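Extracellular sialidase/neuraminidase, putative (Aspergillus fumigatus, PDB 2XZI) acts as a Kdnase, a sialidase-family hydrolase that cleaves the glycosidic bonds of deaminated neuraminic acid (Kdn). Local coordinates at residues I33-A42 and F54-D64; V71-A79 and R159-K167. All blocks are in the same frame, centred on the assembly; numbering follows the deposited sequence.

Interaction 1: residues I33-A42 and F54-D64. With KDM (deamino-alpha-neuraminic acid), chain C.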
loop_
_atom_site.group_PDB
_atom_site.type_symbol
_atom_site.label_atom_id
_atom_site.label_comp_id
_atom_site.label_asym_id
_atom_site.label_seq_id
_atom_site.Cartn_x
_atom_site.Cartn_y
_atom_site.Cartn_z
ATOM N N ILE A 33 -1.771 -18.514 15.458
ATOM C CA ILE A 33 -0.687 -17.537 15.331
ATOM C C ILE A 33 -1.232 -16.108 15.339
ATOM O O ILE A 33 -2.072 -15.757 14.497
ATOM C CB ILE A 33 0.187 -17.786 14.066
ATOM C CG1 ILE A 33 0.968 -19.113 14.158
ATOM C CG2 ILE A 33 1.105 -16.579 13.785
ATOM C CD1 ILE A 33 2.001 -19.159 15.251
ATOM N N GLY A 34 -0.772 -15.315 16.301
ATOM C CA GLY A 34 -1.197 -13.929 16.423
ATOM C C GLY A 34 -0.083 -12.956 16.117
ATOM O O GLY A 34 1.058 -13.349 15.802
ATOM N N PHE A 35 -0.416 -11.674 16.220
ATOM C CA PHE A 35 0.490 -10.610 15.795
ATOM C C PHE A 35 0.382 -9.416 16.718
ATOM O O PHE A 35 -0.732 -8.918 17.010
ATOM C CB PHE A 35 0.205 -10.200 14.336
ATOM C CG PHE A 35 0.288 -11.339 13.368
ATOM C CD1 PHE A 35 1.492 -11.697 12.798
ATOM C CD2 PHE A 35 -0.836 -12.085 13.058
ATOM C CE1 PHE A 35 1.578 -12.760 11.915
ATOM C CE2 PHE A 35 -0.773 -13.170 12.179
ATOM C CZ PHE A 35 0.426 -13.514 11.600
ATOM N N HIS A 36 1.535 -8.947 17.185
ATOM C CA HIS A 36 1.602 -7.741 17.968
ATOM C C HIS A 36 0.975 -6.584 17.190
ATOM O O HIS A 36 0.111 -5.865 17.706
ATOM C CB HIS A 36 3.073 -7.468 18.290
ATOM C CG HIS A 36 3.291 -6.218 19.074
ATOM N ND1 HIS A 36 3.283 -4.966 18.501
ATOM C CD2 HIS A 36 3.540 -6.030 20.391
ATOM C CE1 HIS A 36 3.506 -4.055 19.433
ATOM N NE2 HIS A 36 3.656 -4.675 20.592
ATOM N N SER A 37 1.418 -6.431 15.943
ATOM C CA SER A 37 1.062 -5.294 15.099
ATOM C C SER A 37 0.770 -5.694 13.683
ATOM O O SER A 37 1.259 -6.709 13.174
ATOM C CB SER A 37 2.212 -4.298 15.085
ATOM O OG SER A 37 2.296 -3.597 16.312
ATOM N N PHE A 38 -0.037 -4.865 13.046
ATOM C CA PHE A 38 -0.256 -4.950 11.613
ATOM C C PHE A 38 0.131 -3.618 11.027
ATOM O O PHE A 38 -0.268 -2.582 11.536
ATOM C CB PHE A 38 -1.705 -5.261 11.313
ATOM C CG PHE A 38 -2.148 -6.610 11.830
ATOM C CD1 PHE A 38 -1.916 -7.751 11.082
ATOM C CD2 PHE A 38 -2.798 -6.733 13.054
ATOM C CE1 PHE A 38 -2.321 -9.002 11.523
ATOM C CE2 PHE A 38 -3.183 -7.994 13.517
ATOM C CZ PHE A 38 -2.963 -9.120 12.741
ATOM N N ARG A 39 0.961 -3.670 9.988
ATOM C CA ARG A 39 1.424 -2.467 9.281
ATOM C C ARG A 39 1.472 -2.731 7.787
ATOM O O ARG A 39 1.300 -3.867 7.344
ATOM C CB ARG A 39 2.816 -2.068 9.779
ATOM C CG ARG A 39 2.842 -1.379 11.147
ATOM C CD ARG A 39 4.078 -0.497 11.313
ATOM N NE ARG A 39 4.068 0.526 10.283
ATOM C CZ ARG A 39 5.129 1.168 9.818
ATOM N NH1 ARG A 39 6.337 0.953 10.312
ATOM N NH2 ARG A 39 4.958 2.034 8.821
ATOM N N ILE A 40 1.677 -1.658 7.027
ATOM C CA ILE A 40 1.985 -1.761 5.597
ATOM C C ILE A 40 0.818 -2.334 4.774
ATOM O O ILE A 40 0.925 -3.418 4.198
ATOM C CB ILE A 40 3.319 -2.539 5.327
ATOM C CG1 ILE A 40 4.401 -2.281 6.400
ATOM C CG2 ILE A 40 3.856 -2.192 3.951
ATOM C CD1 ILE A 40 4.801 -0.844 6.596
ATOM N N PRO A 41 -0.307 -1.598 4.725
ATOM C CA PRO A 41 -1.522 -2.042 4.027
ATOM C C PRO A 41 -1.437 -2.018 2.499
ATOM O O PRO A 41 -0.714 -1.207 1.907
ATOM C CB PRO A 41 -2.576 -1.026 4.480
ATOM C CG PRO A 41 -1.765 0.219 4.740
ATOM C CD PRO A 41 -0.526 -0.314 5.418
ATOM N N ALA A 42 -2.193 -2.909 1.873
ATOM C CA ALA A 42 -2.416 -2.850 0.434
ATOM C C ALA A 42 -3.821 -3.356 0.192
ATOM O O ALA A 42 -4.216 -4.343 0.808
ATOM C CB ALA A 42 -1.431 -3.731 -0.275
ATOM N N PHE A 54 -4.426 -6.659 2.266
ATOM C CA PHE A 54 -3.172 -7.271 2.674
ATOM C C PHE A 54 -2.477 -6.420 3.711
ATOM O O PHE A 54 -2.677 -5.199 3.769
ATOM C CB PHE A 54 -2.225 -7.405 1.488
ATOM C CG PHE A 54 -2.806 -8.136 0.319
ATOM C CD1 PHE A 54 -3.498 -7.446 -0.673
ATOM C CD2 PHE A 54 -2.635 -9.499 0.180
ATOM C CE1 PHE A 54 -4.046 -8.131 -1.774
ATOM C CE2 PHE A 54 -3.185 -10.184 -0.921
ATOM C CZ PHE A 54 -3.866 -9.490 -1.898
ATOM N N ALA A 55 -1.656 -7.064 4.532
ATOM C CA ALA A 55 -0.834 -6.341 5.491
ATOM C C ALA A 55 0.353 -7.200 5.912
ATOM O O ALA A 55 0.382 -8.429 5.671
ATOM C CB ALA A 55 -1.663 -5.965 6.713
ATOM N N GLU A 56 1.329 -6.546 6.534
ATOM C CA GLU A 56 2.364 -7.235 7.264
ATOM C C GLU A 56 1.888 -7.543 8.667
ATOM O O GLU A 56 1.523 -6.646 9.433
ATOM C CB GLU A 56 3.609 -6.353 7.339
ATOM C CG GLU A 56 4.387 -6.289 6.039
ATOM C CD GLU A 56 5.627 -5.432 6.142
ATOM O OE1 GLU A 56 6.182 -5.285 7.262
ATOM O OE2 GLU A 56 6.064 -4.922 5.091
ATOM N N GLY A 57 1.878 -8.832 8.992
ATOM C CA GLY A 57 1.582 -9.298 10.349
ATOM C C GLY A 57 2.918 -9.348 11.067
ATOM O O GLY A 57 3.750 -10.232 10.844
ATOM N N ARG A 58 3.145 -8.362 11.911
ATOM C CA ARG A 58 4.405 -8.242 12.634
ATOM C C ARG A 58 4.279 -8.982 13.974
ATOM O O ARG A 58 3.583 -8.533 14.893
ATOM C CB ARG A 58 4.818 -6.764 12.751
ATOM C CG ARG A 58 4.993 -6.092 11.389
ATOM C CD ARG A 58 5.605 -4.709 11.468
ATOM N NE ARG A 58 5.997 -4.281 10.121
ATOM C CZ ARG A 58 6.739 -3.209 9.848
ATOM N NH1 ARG A 58 7.212 -2.427 10.814
ATOM N NH2 ARG A 58 7.051 -2.940 8.583
ATOM N N ARG A 59 4.954 -10.127 14.061
ATOM C CA ARG A 59 4.647 -11.107 15.080
ATOM C C ARG A 59 4.854 -10.613 16.492
ATOM O O ARG A 59 3.949 -10.749 17.332
ATOM C CB ARG A 59 5.440 -12.373 14.827
ATOM C CG ARG A 59 4.954 -13.149 13.596
ATOM C CD ARG A 59 3.990 -14.271 13.951
ATOM N NE ARG A 59 4.639 -15.295 14.786
ATOM C CZ ARG A 59 4.265 -15.607 16.029
ATOM N NH1 ARG A 59 3.223 -15.002 16.611
ATOM N NH2 ARG A 59 4.940 -16.551 16.684
ATOM N N HIS A 60 6.021 -10.037 16.765
ATOM C CA HIS A 60 6.444 -9.825 18.150
ATOM C C HIS A 60 6.550 -8.389 18.594
ATOM O O HIS A 60 6.450 -8.114 19.790
ATOM C CB HIS A 60 7.770 -10.525 18.410
ATOM C CG HIS A 60 7.763 -11.971 18.031
ATOM N ND1 HIS A 60 6.928 -12.895 18.628
ATOM C CD2 HIS A 60 8.475 -12.651 17.101
ATOM C CE1 HIS A 60 7.128 -14.081 18.079
ATOM N NE2 HIS A 60 8.066 -13.961 17.158
ATOM N N THR A 61 6.805 -7.487 17.647
ATOM C CA THR A 61 6.958 -6.065 17.943
ATOM C C THR A 61 6.437 -5.332 16.718
ATOM O O THR A 61 6.012 -5.966 15.742
ATOM C CB THR A 61 8.434 -5.655 18.145
ATOM O OG1 THR A 61 9.100 -5.685 16.881
ATOM C CG2 THR A 61 9.162 -6.574 19.146
ATOM N N ASN A 62 6.509 -4.005 16.742
ATOM C CA ASN A 62 6.092 -3.224 15.573
ATOM C C ASN A 62 7.247 -2.978 14.590
ATOM O O ASN A 62 7.090 -2.230 13.617
ATOM C CB ASN A 62 5.448 -1.897 16.003
ATOM C CG ASN A 62 6.425 -0.966 16.708
ATOM O OD1 ASN A 62 7.620 -0.971 16.425
ATOM N ND2 ASN A 62 5.904 -0.136 17.598
ATOM N N GLN A 63 8.409 -3.587 14.838
ATOM C CA GLN A 63 9.615 -3.308 14.047
ATOM C C GLN A 63 9.548 -3.846 12.626
ATOM O O GLN A 63 8.788 -4.762 12.333
ATOM C CB GLN A 63 10.871 -3.820 14.764
ATOM C CG GLN A 63 11.105 -3.101 16.092
ATOM C CD GLN A 63 12.024 -3.860 17.033
ATOM O OE1 GLN A 63 11.863 -5.059 17.242
ATOM N NE2 GLN A 63 12.988 -3.153 17.616
ATOM N N ASP A 64 10.357 -3.254 11.749
ATOM C CA ASP A 64 10.367 -3.581 10.316
ATOM C C ASP A 64 11.081 -4.892 10.010
ATOM O O ASP A 64 10.985 -5.406 8.892
ATOM C CB ASP A 64 11.109 -2.507 9.502
ATOM C CG ASP A 64 10.526 -1.102 9.631
ATOM O OD1 ASP A 64 9.422 -0.902 10.158
ATOM O OD2 ASP A 64 11.232 -0.165 9.191
HETATM C C2 KDM C . 9.362 2.281 7.517
HETATM C C1 KDM C . 8.584 3.501 7.994
HETATM C C3 KDM C . 8.430 1.062 7.384
HETATM C C4 KDM C . 8.912 0.030 6.322
HETATM C C5 KDM C . 10.370 0.200 5.877
HETATM C C6 KDM C . 10.579 1.647 5.365
HETATM C C7 KDM C . 12.056 1.994 5.117
HETATM C C8 KDM C . 12.180 3.371 4.440
HETATM C C9 KDM C . 13.637 3.747 4.235
HETATM O O5 KDM C . 10.728 -0.786 4.876
HETATM O O1A KDM C . 7.507 3.319 8.610
HETATM O O1B KDM C . 9.111 4.610 7.739
HETATM O O4 KDM C . 8.752 -1.275 6.879
HETATM O O6 KDM C . 10.034 2.659 6.276
HETATM O O7 KDM C . 12.745 2.011 6.370
HETATM O O8 KDM C . 11.550 3.360 3.150
HETATM O O9 KDM C . 14.196 2.817 3.293
HETATM O O2 KDM C . 10.339 2.050 8.540
HETATM O O HOH W 1 0.708 -14.723 18.887
HETATM O O HOH W 2 2.519 -12.673 18.847
HETATM O O HOH W 3 6.856 0.318 13.040
#
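The guanidinium of R58 has R39 CB over one face and D64 CA over the other. E56, the N62 carbonyl and O4 of the bound sugar lie around its edge, near its plane. The R39 guanidinium has I40 CD1 over one face and the sugar carboxylate at its edge. This is the first hairpin of a sialidase beta-propeller, and F38 to P41 spell its FRIP motif. R58 runs extended from CG to NE, which carries its head to the pocket. NE and NH2 both grip E56 OE1 side-on, NH2 at 2.8 Å. R58 NH1 bonds D64 OD1 at 2.8 Å on the anti lone pair, and also N62 O. These bonds fix the rotation of R58. R39 NE is salt-bridged to E354. The acidic partners and the sugar carboxylate would offset the charge of the neighbouring arginines. With R245 and R302, R39 probably forms the arginine triad of sialidases. The strands are antiparallel, with bulges near R58 and between R39 and A42. In the loop beyond R58, T61 CA sits over one face of the H36 ring. In the pocket, R39 NH2 reaches KDM O1A at 2.9 Å and R58 NH2 reaches KDM O4 at 2.9 Å.

Interaction 2: residues V71-A79 and R159-K167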
loop_
_atom_site.group_PDB
_atom_site.type_symbol
_atom_site.label_atom_id
_atom_site.label_comp_id
_atom_site.label_asym_id
_atom_site.label_seq_id
_atom_site.Cartn_x
_atom_site.Cartn_y
_atom_site.Cartn_z
ATOM N N VAL A 71 -0.100 -11.276 5.564
ATOM C CA VAL A 71 -1.457 -11.710 5.900
ATOM C C VAL A 71 -2.489 -10.966 5.059
ATOM O O VAL A 71 -2.168 -9.976 4.404
ATOM C CB VAL A 71 -1.744 -11.578 7.433
ATOM C CG1 VAL A 71 -0.796 -12.496 8.225
ATOM C CG2 VAL A 71 -1.675 -10.113 7.914
ATOM N N TYR A 72 -3.728 -11.454 5.057
ATOM C CA TYR A 72 -4.774 -10.821 4.289
ATOM C C TYR A 72 -6.167 -11.169 4.791
ATOM O O TYR A 72 -6.344 -12.140 5.548
ATOM C CB TYR A 72 -4.641 -11.165 2.803
ATOM C CG TYR A 72 -5.049 -12.564 2.384
ATOM C CD1 TYR A 72 -4.249 -13.662 2.662
ATOM C CD2 TYR A 72 -6.216 -12.773 1.657
ATOM C CE1 TYR A 72 -4.606 -14.937 2.242
ATOM C CE2 TYR A 72 -6.588 -14.058 1.238
ATOM C CZ TYR A 72 -5.774 -15.130 1.523
ATOM O OH TYR A 72 -6.113 -16.413 1.122
ATOM N N LYS A 73 -7.133 -10.377 4.349
ATOM C CA LYS A 73 -8.548 -10.695 4.491
ATOM C C LYS A 73 -9.243 -10.424 3.183
ATOM O O LYS A 73 -8.867 -9.523 2.443
ATOM C CB LYS A 73 -9.191 -9.831 5.571
ATOM C CG LYS A 73 -8.750 -10.136 6.988
ATOM C CD LYS A 73 -9.490 -9.265 7.976
ATOM C CE LYS A 73 -9.146 -9.708 9.374
ATOM N NZ LYS A 73 -10.002 -9.080 10.391
ATOM N N ARG A 74 -10.278 -11.200 2.892
ATOM C CA ARG A 74 -11.143 -10.928 1.755
ATOM C C ARG A 74 -12.529 -10.585 2.259
ATOM O O ARG A 74 -12.922 -11.015 3.342
ATOM C CB ARG A 74 -11.297 -12.179 0.880
ATOM C CG ARG A 74 -10.017 -12.959 0.600
ATOM C CD ARG A 74 -10.308 -14.006 -0.475
ATOM N NE ARG A 74 -11.385 -14.924 -0.080
ATOM C CZ ARG A 74 -12.083 -15.677 -0.930
ATOM N NH1 ARG A 74 -11.866 -15.621 -2.233
ATOM N NH2 ARG A 74 -13.039 -16.481 -0.472
ATOM N N THR A 75 -13.292 -9.862 1.458
ATOM C CA THR A 75 -14.723 -9.816 1.665
ATOM C C THR A 75 -15.330 -11.195 1.415
ATOM O O THR A 75 -14.869 -11.950 0.541
ATOM C CB THR A 75 -15.406 -8.713 0.821
ATOM O OG1 THR A 75 -15.147 -8.914 -0.580
ATOM C CG2 THR A 75 -14.877 -7.355 1.258
ATOM N N LYS A 76 -16.343 -11.518 2.224
ATOM C CA LYS A 76 -16.997 -12.828 2.183
ATOM C C LYS A 76 -17.653 -13.109 0.843
ATOM O O LYS A 76 -17.633 -14.254 0.362
ATOM C CB LYS A 76 -18.045 -12.931 3.289
ATOM C CG LYS A 76 -17.482 -13.072 4.685
ATOM C CD LYS A 76 -18.628 -13.109 5.690
ATOM C CE LYS A 76 -18.102 -13.310 7.087
ATOM N NZ LYS A 76 -19.232 -13.262 8.063
ATOM N N THR A 77 -18.205 -12.076 0.224
ATOM C CA THR A 77 -18.837 -12.224 -1.066
ATOM C C THR A 77 -18.247 -11.208 -2.010
ATOM O O THR A 77 -17.487 -10.310 -1.588
ATOM C CB THR A 77 -20.360 -12.024 -1.008
ATOM O OG1 THR A 77 -20.635 -10.631 -0.912
ATOM C CG2 THR A 77 -21.002 -12.790 0.189
ATOM N N THR A 78 -18.562 -11.358 -3.289
ATOM C CA THR A 78 -18.112 -10.415 -4.311
ATOM C C THR A 78 -18.960 -9.134 -4.346
ATOM O O THR A 78 -18.617 -8.178 -5.045
ATOM C CB THR A 78 -18.139 -11.071 -5.710
ATOM O OG1 THR A 78 -19.496 -11.407 -6.028
ATOM C CG2 THR A 78 -17.281 -12.340 -5.750
ATOM N N ALA A 79 -20.068 -9.117 -3.604
ATOM C CA ALA A 79 -21.061 -8.055 -3.720
ATOM C C ALA A 79 -21.233 -7.191 -2.474
ATOM O O ALA A 79 -21.909 -6.168 -2.523
ATOM C CB ALA A 79 -22.418 -8.642 -4.148
ATOM N N ARG A 159 -5.388 -17.382 -8.607
ATOM C CA ARG A 159 -6.255 -17.595 -9.768
ATOM C C ARG A 159 -7.712 -17.798 -9.357
ATOM O O ARG A 159 -8.567 -18.047 -10.214
ATOM C CB ARG A 159 -5.818 -18.837 -10.552
ATOM C CG ARG A 159 -4.337 -18.993 -10.793
ATOM C CD ARG A 159 -3.777 -17.920 -11.718
ATOM N NE ARG A 159 -2.383 -18.210 -12.058
ATOM C CZ ARG A 159 -1.725 -17.637 -13.066
ATOM N NH1 ARG A 159 -2.308 -16.690 -13.807
ATOM N NH2 ARG A 159 -0.459 -17.984 -13.300
ATOM N N ASP A 160 -7.983 -17.707 -8.059
ATOM C CA ASP A 160 -9.311 -18.012 -7.510
ATOM C C ASP A 160 -9.825 -16.891 -6.605
ATOM O O ASP A 160 -10.356 -17.132 -5.510
ATOM C CB ASP A 160 -9.300 -19.370 -6.797
ATOM C CG ASP A 160 -8.283 -19.446 -5.667
ATOM O OD1 ASP A 160 -7.649 -18.418 -5.325
ATOM O OD2 ASP A 160 -8.103 -20.559 -5.104
ATOM N N ASP A 161 -9.633 -15.657 -7.088
ATOM C CA ASP A 161 -10.195 -14.458 -6.461
ATOM C C ASP A 161 -9.639 -14.276 -5.030
ATOM O O ASP A 161 -10.352 -13.810 -4.111
ATOM C CB ASP A 161 -11.738 -14.543 -6.503
ATOM C CG ASP A 161 -12.412 -13.190 -6.670
ATOM O OD1 ASP A 161 -11.775 -12.228 -7.158
ATOM O OD2 ASP A 161 -13.624 -13.086 -6.334
ATOM N N GLY A 162 -8.363 -14.622 -4.846
ATOM C CA GLY A 162 -7.689 -14.442 -3.560
ATOM C C GLY A 162 -7.851 -15.571 -2.566
ATOM O O GLY A 162 -7.318 -15.508 -1.454
ATOM N N ASN A 163 -8.592 -16.615 -2.941
ATOM C CA ASN A 163 -8.806 -17.716 -1.992
ATOM C C ASN A 163 -7.513 -18.471 -1.636
ATOM O O ASN A 163 -7.272 -18.824 -0.472
ATOM C CB ASN A 163 -9.876 -18.679 -2.509
ATOM C CG ASN A 163 -10.379 -19.612 -1.432
ATOM O OD1 ASN A 163 -10.621 -19.192 -0.305
ATOM N ND2 ASN A 163 -10.542 -20.889 -1.777
ATOM N N THR A 164 -6.677 -18.701 -2.644
ATOM C CA THR A 164 -5.388 -19.330 -2.426
ATOM C C THR A 164 -4.317 -18.642 -3.261
ATOM O O THR A 164 -4.609 -17.979 -4.266
ATOM C CB THR A 164 -5.394 -20.830 -2.785
ATOM O OG1 THR A 164 -5.628 -20.970 -4.184
ATOM C CG2 THR A 164 -6.469 -21.609 -2.001
ATOM N N TRP A 165 -3.083 -18.836 -2.818
ATOM C CA TRP A 165 -1.895 -18.174 -3.353
ATOM C C TRP A 165 -0.801 -19.184 -3.664
ATOM O O TRP A 165 -0.579 -20.124 -2.907
ATOM C CB TRP A 165 -1.378 -17.160 -2.312
ATOM C CG TRP A 165 -2.370 -16.079 -2.126
ATOM C CD1 TRP A 165 -3.405 -16.054 -1.216
ATOM C CD2 TRP A 165 -2.509 -14.908 -2.924
ATOM N NE1 TRP A 165 -4.151 -14.918 -1.386
ATOM C CE2 TRP A 165 -3.624 -14.195 -2.430
ATOM C CE3 TRP A 165 -1.790 -14.377 -4.005
ATOM C CZ2 TRP A 165 -4.054 -12.975 -2.994
ATOM C CZ3 TRP A 165 -2.207 -13.167 -4.567
ATOM C CH2 TRP A 165 -3.336 -12.482 -4.057
ATOM N N SER A 166 -0.106 -18.969 -4.774
ATOM C CA SER A 166 1.017 -19.814 -5.131
ATOM C C SER A 166 2.204 -19.599 -4.174
ATOM O O SER A 166 2.333 -18.541 -3.552
ATOM C CB SER A 166 1.416 -19.532 -6.569
ATOM O OG SER A 166 1.862 -18.196 -6.707
ATOM N N LYS A 167 3.066 -20.603 -4.043
ATOM C CA LYS A 167 4.307 -20.411 -3.291
ATOM C C LYS A 167 5.086 -19.284 -3.971
ATOM O O LYS A 167 5.296 -19.335 -5.184
ATOM C CB LYS A 167 5.163 -21.676 -3.276
ATOM C CG LYS A 167 6.435 -21.508 -2.456
ATOM C CD LYS A 167 7.046 -22.853 -2.088
ATOM C CE LYS A 167 8.558 -22.759 -2.015
ATOM N NZ LYS A 167 9.171 -22.778 -3.368
#
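A chi1 of 75° sets Y72 CG between its backbone N and carbonyl carbon and turns the ring so that one face meets the edge of W165. R74 is extended at first and then bent at chi3 (-58°), which brings its guanidinium to the D160-N163 turn. That turn belongs to an Asp box, the S-x-D-x-G-x-T-W signature of BNR repeats. Here it runs from S158 to W165. The turn is type I', and D161 and G162 both have positive phi.

W165 meets Y72 in an edge-to-face (T-shaped) pair, with planes 80° apart. W165 NE1 lies over the tyrosine face, toward the rim, and is 3.3 Å from Y72 CZ. The same NE1 makes a weak bond to G162 O. Y72 OH extends past the indole and comes within 3.0 Å of G162 O and 3.1 Å of N163 O.

R74 NH1 donates to D161 O at 3.0 Å. The oxygen lies near the guanidinium plane, but the donor stands above the carbonyl plane. R74 CD rests 3.5 Å from G162 O. N163 OD1 lies over one guanidinium face, yet its hydrogen bond is to R92. R74 NH2 is salt-bridged to E89, and D161 is held by T46, T48 and R50.

D160 braces the turn from within. Its OD1 accepts from T164 N, and its OD2 accepts from T164 OG1 at 2.7 Å. The turn meets strand 71-74 with the carbonyl oxygens of D161 and G162 and with the edge of W165. The charges of R74 and D161 are probably balanced from outside both segments.

In the fold
Interaction 1 and strand 68-74 of interaction 2 belong to one propeller blade. Strand 51-58 of interaction 1 lies next to strand 68-74, joined by a probable hydrogen bond from V71 N to A55 O (2.9 Å). Interaction 2 then ties this blade to the Asp-box loop of the next one. Their centres are about 19 Å apart. F54 links them directly. Its CD2 packs on Y72 CB at 3.7 Å, and its CE2 touches W165 CZ2 at 3.6 Å. F35 CZ also meets V71 CG1 at 3.7 Å. Only interaction 1 holds residues of the Kdn pocket, which Q128, R245 and R302 help complete. Interaction 2 joins the blades away from that pocket.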